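Local coordinates for protein ferulic acid decarboxylase 1 (PDB 4ZAD) that decarboxylates alpha,beta-unsaturated aromatic acids, probably including ferulic, coumaric and cinnamic acid, with a prenylated flavin cofactor, at residues T376-S390 / V472-P484. Numbering follows the deposited sequence.
Sequences THELVKLKTNAKELS and VTTCIFPKQFTDP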
loop_
_atom_site.group_PDB
_atom_site.type_symbol
_atom_site.label_atom_id
_atom_site.label_comp_id
_atom_site.label_asym_id
_atom_site.label_seq_id
_atom_site.Cartn_x
_atom_site.Cartn_y
_atom_site.Cartn_z
ATOM N N THR A 376 -19.012 -5.697 12.614
ATOM C CA THR A 376 -18.705 -6.445 13.859
ATOM C C THR A 376 -19.911 -6.694 14.792
ATOM O O THR A 376 -19.976 -7.735 15.418
ATOM C CB THR A 376 -17.543 -5.790 14.667
ATOM O OG1 THR A 376 -17.830 -4.418 14.930
ATOM C CG2 THR A 376 -16.276 -5.849 13.870
ATOM N N HIS A 377 -20.849 -5.746 14.878
ATOM C CA HIS A 377 -22.043 -5.895 15.713
ATOM C C HIS A 377 -22.856 -7.119 15.332
ATOM O O HIS A 377 -23.231 -7.930 16.184
ATOM C CB HIS A 377 -22.949 -4.654 15.626
ATOM C CG HIS A 377 -22.463 -3.506 16.444
ATOM N ND1 HIS A 377 -22.753 -3.375 17.790
ATOM C CD2 HIS A 377 -21.657 -2.460 16.123
ATOM C CE1 HIS A 377 -22.170 -2.281 18.254
ATOM N NE2 HIS A 377 -21.491 -1.714 17.266
ATOM N N GLU A 378 -23.130 -7.249 14.046
ATOM C CA GLU A 378 -23.789 -8.435 13.551
ATOM C C GLU A 378 -22.870 -9.624 13.626
ATOM O O GLU A 378 -23.362 -10.735 13.636
ATOM C CB GLU A 378 -24.234 -8.243 12.104
ATOM C CG GLU A 378 -25.271 -7.188 11.926
ATOM C CD GLU A 378 -26.582 -7.536 12.580
ATOM O OE1 GLU A 378 -27.006 -8.720 12.519
ATOM O OE2 GLU A 378 -27.204 -6.603 13.119
ATOM N N LEU A 379 -21.549 -9.401 13.625
ATOM C CA LEU A 379 -20.591 -10.505 13.726
ATOM C C LEU A 379 -20.671 -11.204 15.077
ATOM O O LEU A 379 -20.552 -12.429 15.187
ATOM C CB LEU A 379 -19.164 -10.030 13.475
ATOM C CG LEU A 379 -18.149 -11.175 13.492
ATOM C CD1 LEU A 379 -18.583 -12.245 12.483
ATOM C CD2 LEU A 379 -16.683 -10.730 13.261
ATOM N N VAL A 380 -20.852 -10.425 16.126
ATOM C CA VAL A 380 -20.995 -11.014 17.468
ATOM C C VAL A 380 -22.210 -11.967 17.542
ATOM O O VAL A 380 -22.099 -13.087 18.067
ATOM C CB VAL A 380 -21.085 -9.937 18.561
ATOM C CG1 VAL A 380 -21.208 -10.584 19.922
ATOM C CG2 VAL A 380 -19.854 -9.016 18.472
ATOM N N LYS A 381 -23.335 -11.530 16.986
ATOM C CA LYS A 381 -24.545 -12.333 17.009
ATOM C C LYS A 381 -24.319 -13.766 16.480
ATOM O O LYS A 381 -24.868 -14.732 17.033
ATOM C CB LYS A 381 -25.656 -11.650 16.225
ATOM C CG LYS A 381 -26.137 -10.329 16.861
ATOM C CD LYS A 381 -27.160 -9.550 15.959
ATOM C CE LYS A 381 -27.270 -8.061 16.416
ATOM N NZ LYS A 381 -28.347 -7.242 15.729
ATOM N N LEU A 382 -23.500 -13.906 15.439
ATOM C CA LEU A 382 -23.182 -15.204 14.842
ATOM C C LEU A 382 -22.464 -16.157 15.776
ATOM O O LEU A 382 -22.473 -17.363 15.545
ATOM C CB LEU A 382 -22.299 -15.023 13.598
ATOM C CG LEU A 382 -22.914 -14.407 12.354
ATOM C CD1 LEU A 382 -21.886 -14.420 11.211
ATOM C CD2 LEU A 382 -24.124 -15.218 11.999
ATOM N N LYS A 383 -21.826 -15.626 16.812
ATOM C CA LYS A 383 -21.158 -16.463 17.809
ATOM C C LYS A 383 -20.189 -17.391 17.080
ATOM O O LYS A 383 -20.294 -18.621 17.139
ATOM C CB LYS A 383 -22.179 -17.236 18.692
ATOM C CG LYS A 383 -22.645 -16.433 19.951
ATOM C CD LYS A 383 -23.945 -17.007 20.604
ATOM C CE LYS A 383 -25.219 -16.189 20.205
ATOM N NZ LYS A 383 -26.579 -16.887 20.325
ATOM N N THR A 384 -19.243 -16.783 16.377
ATOM C CA THR A 384 -18.304 -17.540 15.578
ATOM C C THR A 384 -16.864 -17.174 15.976
ATOM O O THR A 384 -16.642 -16.517 16.994
ATOM C CB THR A 384 -18.544 -17.311 14.056
ATOM O OG1 THR A 384 -17.905 -18.353 13.310
ATOM C CG2 THR A 384 -18.005 -15.914 13.610
ATOM N N ASN A 385 -15.904 -17.640 15.172
ATOM C CA ASN A 385 -14.490 -17.307 15.354
ATOM C C ASN A 385 -13.727 -17.128 14.010
ATOM O O ASN A 385 -14.271 -17.350 12.931
ATOM C CB ASN A 385 -13.813 -18.325 16.290
ATOM C CG ASN A 385 -13.685 -19.701 15.689
ATOM O OD1 ASN A 385 -13.614 -19.861 14.490
ATOM N ND2 ASN A 385 -13.602 -20.711 16.542
ATOM N N ALA A 386 -12.483 -16.705 14.073
ATOM C CA ALA A 386 -11.708 -16.494 12.859
ATOM C C ALA A 386 -11.669 -17.712 11.876
ATOM O O ALA A 386 -11.982 -17.566 10.699
ATOM C CB ALA A 386 -10.283 -16.039 13.238
ATOM N N LYS A 387 -11.292 -18.894 12.356
ATOM C CA LYS A 387 -11.164 -20.064 11.481
ATOM C C LYS A 387 -12.483 -20.418 10.832
ATOM O O LYS A 387 -12.541 -20.664 9.642
ATOM C CB LYS A 387 -10.617 -21.313 12.209
ATOM C CG LYS A 387 -9.131 -21.294 12.553
ATOM C CD LYS A 387 -8.227 -21.583 11.344
ATOM C CE LYS A 387 -6.759 -21.795 11.758
ATOM N NZ LYS A 387 -6.029 -20.559 12.237
ATOM N N GLU A 388 -13.546 -20.455 11.616
ATOM C CA GLU A 388 -14.833 -20.871 11.086
ATOM C C GLU A 388 -15.451 -19.851 10.108
ATOM O O GLU A 388 -16.064 -20.255 9.099
ATOM C CB GLU A 388 -15.770 -21.246 12.231
ATOM C CG GLU A 388 -15.441 -22.696 12.771
ATOM C CD GLU A 388 -15.467 -22.811 14.302
ATOM O OE1 GLU A 388 -14.412 -23.190 14.906
ATOM O OE2 GLU A 388 -16.549 -22.516 14.875
ATOM N N LEU A 389 -15.271 -18.552 10.366
ATOM C CA LEU A 389 -15.733 -17.574 9.401
ATOM C C LEU A 389 -14.878 -17.663 8.133
ATOM O O LEU A 389 -15.386 -17.533 7.037
ATOM C CB LEU A 389 -15.770 -16.165 9.992
ATOM C CG LEU A 389 -16.186 -15.020 9.071
ATOM C CD1 LEU A 389 -17.535 -15.231 8.503
ATOM C CD2 LEU A 389 -16.184 -13.756 9.872
ATOM N N SER A 390 -13.597 -17.940 8.284
ATOM C CA SER A 390 -12.710 -18.034 7.138
ATOM C C SER A 390 -12.955 -19.265 6.294
ATOM O O SER A 390 -12.782 -19.230 5.086
ATOM C CB SER A 390 -11.259 -18.018 7.582
ATOM O OG SER A 390 -11.026 -16.833 8.281
ATOM N N VAL A 472 -7.463 -17.053 2.961
ATOM C CA VAL A 472 -8.367 -16.064 3.524
ATOM C C VAL A 472 -7.726 -15.529 4.805
ATOM O O VAL A 472 -7.465 -16.306 5.737
ATOM C CB VAL A 472 -9.707 -16.685 3.859
ATOM C CG1 VAL A 472 -10.610 -15.691 4.719
ATOM C CG2 VAL A 472 -10.378 -17.172 2.561
ATOM N N THR A 473 -7.445 -14.218 4.833
ATOM C CA THR A 473 -6.681 -13.605 5.908
ATOM C C THR A 473 -7.575 -12.811 6.783
ATOM O O THR A 473 -8.277 -11.944 6.307
ATOM C CB THR A 473 -5.613 -12.680 5.343
ATOM O OG1 THR A 473 -4.806 -13.401 4.414
ATOM C CG2 THR A 473 -4.741 -12.171 6.425
ATOM N N THR A 474 -7.583 -13.085 8.076
ATOM C CA THR A 474 -8.536 -12.379 8.937
ATOM C C THR A 474 -7.872 -11.253 9.715
ATOM O O THR A 474 -6.930 -11.461 10.466
ATOM C CB THR A 474 -9.437 -13.335 9.792
ATOM O OG1 THR A 474 -9.484 -12.905 11.178
ATOM C CG2 THR A 474 -9.015 -14.783 9.641
ATOM N N CYS A 475 -8.347 -10.032 9.480
ATOM C CA CYS A 475 -7.797 -8.832 10.103
ATOM C C CYS A 475 -8.850 -8.262 11.040
ATOM O O CYS A 475 -9.193 -7.121 10.912
ATOM C CB CYS A 475 -7.409 -7.824 9.048
ATOM S SG CYS A 475 -6.096 -8.376 7.864
ATOM N N ILE A 476 -9.333 -9.085 11.991
ATOM C CA ILE A 476 -10.388 -8.759 12.964
ATOM C C ILE A 476 -9.950 -9.390 14.275
ATOM O O ILE A 476 -9.703 -10.582 14.374
ATOM C CB ILE A 476 -11.725 -9.356 12.550
ATOM C CG1 ILE A 476 -12.001 -9.035 11.082
ATOM C CG2 ILE A 476 -12.891 -8.859 13.377
ATOM C CD1 ILE A 476 -13.328 -9.606 10.569
ATOM N N PHE A 477 -9.801 -8.577 15.297
ATOM C CA PHE A 477 -9.207 -9.063 16.534
ATOM C C PHE A 477 -10.066 -10.115 17.225
ATOM O O PHE A 477 -11.278 -10.041 17.184
ATOM C CB PHE A 477 -9.018 -7.899 17.456
ATOM C CG PHE A 477 -8.076 -6.854 16.934
ATOM C CD1 PHE A 477 -6.758 -7.174 16.661
ATOM C CD2 PHE A 477 -8.516 -5.527 16.762
ATOM C CE1 PHE A 477 -5.907 -6.200 16.226
ATOM C CE2 PHE A 477 -7.668 -4.544 16.318
ATOM C CZ PHE A 477 -6.378 -4.863 16.050
ATOM N N PRO A 478 -9.450 -11.104 17.862
ATOM C CA PRO A 478 -10.273 -12.142 18.479
ATOM C C PRO A 478 -11.498 -11.638 19.209
ATOM O O PRO A 478 -12.569 -12.194 19.009
ATOM C CB PRO A 478 -9.313 -12.805 19.451
ATOM C CG PRO A 478 -8.004 -12.759 18.734
ATOM C CD PRO A 478 -8.023 -11.441 17.945
ATOM N N LYS A 479 -11.369 -10.575 19.992
ATOM C CA LYS A 479 -12.492 -10.074 20.790
ATOM C C LYS A 479 -13.529 -9.282 20.040
ATOM O O LYS A 479 -14.545 -8.916 20.622
ATOM C CB LYS A 479 -11.998 -9.219 21.968
ATOM C CG LYS A 479 -11.540 -10.038 23.141
ATOM C CD LYS A 479 -11.442 -9.182 24.415
ATOM C CE LYS A 479 -10.613 -9.919 25.520
ATOM N NZ LYS A 479 -11.138 -11.352 25.677
ATOM N N GLN A 480 -13.275 -8.979 18.775
ATOM C CA GLN A 480 -14.290 -8.378 17.927
ATOM C C GLN A 480 -15.334 -9.420 17.573
ATOM O O GLN A 480 -16.417 -9.055 17.137
ATOM C CB GLN A 480 -13.684 -7.766 16.635
ATOM C CG GLN A 480 -13.025 -6.354 16.810
ATOM C CD GLN A 480 -12.529 -5.747 15.486
ATOM O OE1 GLN A 480 -11.614 -6.279 14.836
ATOM N NE2 GLN A 480 -13.110 -4.616 15.106
ATOM N N PHE A 481 -15.020 -10.703 17.740
ATOM C CA PHE A 481 -16.003 -11.766 17.503
ATOM C C PHE A 481 -16.905 -12.041 18.699
ATOM O O PHE A 481 -17.838 -12.810 18.555
ATOM C CB PHE A 481 -15.322 -13.095 17.176
ATOM C CG PHE A 481 -14.770 -13.185 15.774
ATOM C CD1 PHE A 481 -15.563 -13.625 14.727
ATOM C CD2 PHE A 481 -13.460 -12.856 15.511
ATOM C CE1 PHE A 481 -15.057 -13.722 13.458
ATOM C CE2 PHE A 481 -12.954 -12.951 14.226
ATOM C CZ PHE A 481 -13.748 -13.401 13.211
ATOM N N THR A 482 -16.626 -11.456 19.872
ATOM C CA THR A 482 -17.322 -11.839 21.111
ATOM C C THR A 482 -17.860 -10.670 21.926
ATOM O O THR A 482 -18.924 -10.796 22.542
ATOM C CB THR A 482 -16.422 -12.690 22.014
ATOM O OG1 THR A 482 -15.241 -11.948 22.347
ATOM C CG2 THR A 482 -16.009 -13.979 21.309
ATOM N N ASP A 483 -17.125 -9.554 21.928
ATOM C CA ASP A 483 -17.474 -8.334 22.665
ATOM C C ASP A 483 -17.952 -7.254 21.669
ATOM O O ASP A 483 -17.184 -6.720 20.873
ATOM C CB ASP A 483 -16.269 -7.844 23.498
ATOM C CG ASP A 483 -16.564 -6.560 24.341
ATOM O OD1 ASP A 483 -17.677 -5.965 24.258
ATOM O OD2 ASP A 483 -15.637 -6.129 25.090
ATOM N N PRO A 484 -19.241 -6.920 21.720
ATOM C CA PRO A 484 -19.712 -5.895 20.792
ATOM C C PRO A 484 -19.330 -4.450 21.231
ATOM O O PRO A 484 -19.478 -3.479 20.455
ATOM C CB PRO A 484 -21.223 -6.123 20.779
ATOM C CG PRO A 484 -21.537 -6.853 22.108
ATOM C CD PRO A 484 -20.270 -7.362 22.684
#
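Phe481 plugs the bend between helix 376-381 and the helix that starts at Ala386, in an apolar contact without hydrogen bonds across it, in the C-terminal part of the chain, away from the flavin site. Leu379 comes over one face of the ring: its CD2 makes a CH-pi contact 3.7 Å from the centroid of Phe481, 27° off the ring normal. The opposite face lies against backbone, with Ala386 N 3.6 Å from Phe481 CZ and Asn385 C beside it. Thr384 CG2 and Leu389 CD2 close in at the rim, the former 3.5 Å from Phe481 CD1. A chi1 of -76°, with CG of Phe481 anti to its own carbonyl carbon, sets the ring between Leu379 and the Asn385-Ala386 backbone, gripped on both faces. The slot is shaped by the turn itself: Lys383 leaves helix 376-381 with positive phi, and Asn385 N-caps the next helix, its OD1 taking Glu388 N at 2.9 Å. Beyond Phe481, Val380 sends its two methyls different ways, CG1 to Thr482 O (3.5 Å) and CG2 to Pro484 CB (3.9 Å). At the other end, Ser390 and Ala386 lie on strand 472-475, where Ser390 CB meets Val472 CG1 at 3.7 Å and the Ala386 methyl rests on Thr474. Ser390 OG is turned back to Ala386 O at 2.7 Å, while Ser390 N reaches the same oxygen from the opposite face of its carbonyl plane. Leu443 of strand 442-445 packs on Ser390, as does Leu415 of strand 412-417. Helices 376-381 and 386-399, with the bend between them, connect neighbouring parallel strands 369-374 and 412-417, a beta-alpha-beta crossover in the UbiD C-terminal domain.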